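Local coordinates for protein neisseria adhesin A (Neisseria meningitidis, PDB 4CJD) that probably mediates adhesion of the bacterium to human epithelial cells and promotes its uptake, as a trimeric autotransporter displayed on the cell surface, at residues Gly19-Thr24 with Thr35-Glu40. Numbering follows the deposited sequence.
Sequences GVYNNT and TIYDIE. Unlike the reference sequence in segment 19-24: Gly19 (reference Asn), Val20 (reference Ser). Unlike the reference sequence in segment 35-40: Glu40 (reference Asn).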
# COMPACT_ATOMS: atom_id res chain seq x y z
N GLY A 19 -0.70 -30.32 32.32
CA GLY A 19 -1.29 -29.11 31.77
C GLY A 19 -0.24 -28.06 31.42
O GLY A 19 -0.26 -27.41 30.34
N VAL A 20 0.70 -27.87 32.35
CA VAL A 20 1.84 -26.96 32.13
C VAL A 20 2.63 -27.33 30.87
O VAL A 20 2.95 -26.48 30.03
CB VAL A 20 2.82 -26.96 33.35
CG1 VAL A 20 4.17 -26.38 32.95
CG2 VAL A 20 2.26 -26.18 34.49
N TYR A 21 2.93 -28.61 30.73
CA TYR A 21 3.69 -29.08 29.56
C TYR A 21 2.95 -28.75 28.27
O TYR A 21 3.53 -28.26 27.34
CB TYR A 21 3.93 -30.60 29.65
CG TYR A 21 4.79 -31.19 28.53
CD1 TYR A 21 6.19 -31.20 28.62
CD2 TYR A 21 4.21 -31.74 27.39
CE1 TYR A 21 6.98 -31.76 27.60
CE2 TYR A 21 4.98 -32.29 26.37
CZ TYR A 21 6.37 -32.32 26.47
OH TYR A 21 7.13 -32.91 25.45
N ASN A 22 1.64 -28.98 28.25
CA ASN A 22 0.87 -28.68 27.06
C ASN A 22 0.84 -27.18 26.71
O ASN A 22 1.01 -26.82 25.56
CB ASN A 22 -0.54 -29.25 27.24
CG ASN A 22 -0.59 -30.73 26.86
OD1 ASN A 22 -0.65 -31.06 25.68
ND2 ASN A 22 -0.52 -31.61 27.85
N ASN A 23 0.66 -26.31 27.70
CA ASN A 23 0.74 -24.87 27.47
C ASN A 23 2.12 -24.46 27.02
O ASN A 23 2.28 -23.58 26.14
CB ASN A 23 0.36 -24.11 28.74
CG ASN A 23 -1.13 -24.23 29.05
OD1 ASN A 23 -1.89 -24.64 28.21
ND2 ASN A 23 -1.52 -23.89 30.26
N THR A 24 3.14 -25.07 27.61
CA THR A 24 4.52 -24.77 27.19
C THR A 24 4.74 -25.16 25.71
O THR A 24 5.34 -24.38 24.95
CB THR A 24 5.51 -25.50 28.15
OG1 THR A 24 5.24 -25.04 29.48
CG2 THR A 24 6.99 -25.23 27.79
N THR A 35 7.75 -35.46 22.74
CA THR A 35 6.75 -36.19 23.52
C THR A 35 5.51 -35.32 23.68
O THR A 35 5.59 -34.12 23.98
CB THR A 35 7.28 -36.58 24.92
OG1 THR A 35 8.52 -37.27 24.77
CG2 THR A 35 6.27 -37.51 25.67
N ILE A 36 4.37 -35.93 23.45
CA ILE A 36 3.09 -35.32 23.74
C ILE A 36 2.52 -36.03 25.00
O ILE A 36 2.49 -37.25 25.03
CB ILE A 36 2.13 -35.46 22.58
CG1 ILE A 36 2.48 -34.44 21.48
CG2 ILE A 36 0.64 -35.29 23.07
CD1 ILE A 36 1.75 -34.79 20.15
N TYR A 37 2.13 -35.28 26.03
CA TYR A 37 1.65 -35.89 27.27
C TYR A 37 0.16 -35.65 27.48
O TYR A 37 -0.37 -34.59 27.16
CB TYR A 37 2.38 -35.33 28.49
CG TYR A 37 3.79 -35.78 28.70
CD1 TYR A 37 4.07 -36.99 29.33
CD2 TYR A 37 4.85 -34.99 28.29
CE1 TYR A 37 5.39 -37.41 29.53
CE2 TYR A 37 6.16 -35.39 28.49
CZ TYR A 37 6.42 -36.58 29.12
OH TYR A 37 7.74 -36.95 29.30
N ASP A 38 -0.50 -36.65 28.05
CA ASP A 38 -1.84 -36.49 28.58
C ASP A 38 -1.92 -37.27 29.88
O ASP A 38 -0.92 -37.80 30.36
CB ASP A 38 -2.91 -36.94 27.60
CG ASP A 38 -2.91 -38.46 27.36
OD1 ASP A 38 -1.97 -39.17 27.78
OD2 ASP A 38 -3.88 -38.93 26.74
N ILE A 39 -3.11 -37.32 30.44
CA ILE A 39 -3.35 -38.00 31.69
C ILE A 39 -4.21 -39.21 31.39
O ILE A 39 -5.22 -39.08 30.69
CB ILE A 39 -4.06 -37.08 32.70
CG1 ILE A 39 -3.09 -36.03 33.25
CG2 ILE A 39 -4.68 -37.92 33.81
CD1 ILE A 39 -2.17 -36.57 34.36
N GLU A 40 -3.79 -40.37 31.88
CA GLU A 40 -4.55 -41.60 31.72
C GLU A 40 -4.49 -42.41 33.02
O GLU A 40 -3.41 -42.64 33.57
CB GLU A 40 -4.00 -42.42 30.55
CG GLU A 40 -4.18 -41.75 29.20
CD GLU A 40 -3.40 -42.44 28.10
OE1 GLU A 40 -2.95 -43.59 28.33
OE2 GLU A 40 -3.23 -41.84 27.01
O HOH W 1 9.96 -34.04 24.03
O HOH W 2 1.83 -32.46 25.36
O HOH W 3 -2.02 -33.31 24.72
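The rings of Tyr21 and Tyr37 form a T-shaped stack, with the edge of Tyr37 directed at the face of Tyr21. Their centroids lie 4.7 Å apart and their planes meet at 90°; CD2 of Tyr37 is 3.3 Å from CE2 of Tyr21, off-centre over that face. Tyr21 extends from the helix toward the strand because its first torsion (chi1 -176°) turns CG away from the backbone N, and it crosses the Tyr37 side chain at about a right angle.

Polar contacts use the strand backbone. Tyr21 OH donates to Thr35 O, which lies in the plane of the ring; the 2.4 Å separation is unusually short, so its exact geometry is doubtful. Asn22 ND2 gives a nearly straight bond to Tyr37 O (3.1 Å, 177° at the hydrogen), the acceptor lying in the amide plane, and ND2 also bonds to Val18 O one helical turn back. Two waters join Asn22 OD1 to the strand: one accepts from Tyr37 N and donates weakly to OD1, the other donates to both OD1 and Tyr37 O.

This surface contact packs strand 35-40 of the head domain, running roughly antiparallel, against the outward side of helix 9-28. Val20 and Asn23 of that helix pack on their counterparts in the two other subunits, while Ile36 and Asp38 pair through their backbones with strand 43-48, completing a two-stranded antiparallel sheet.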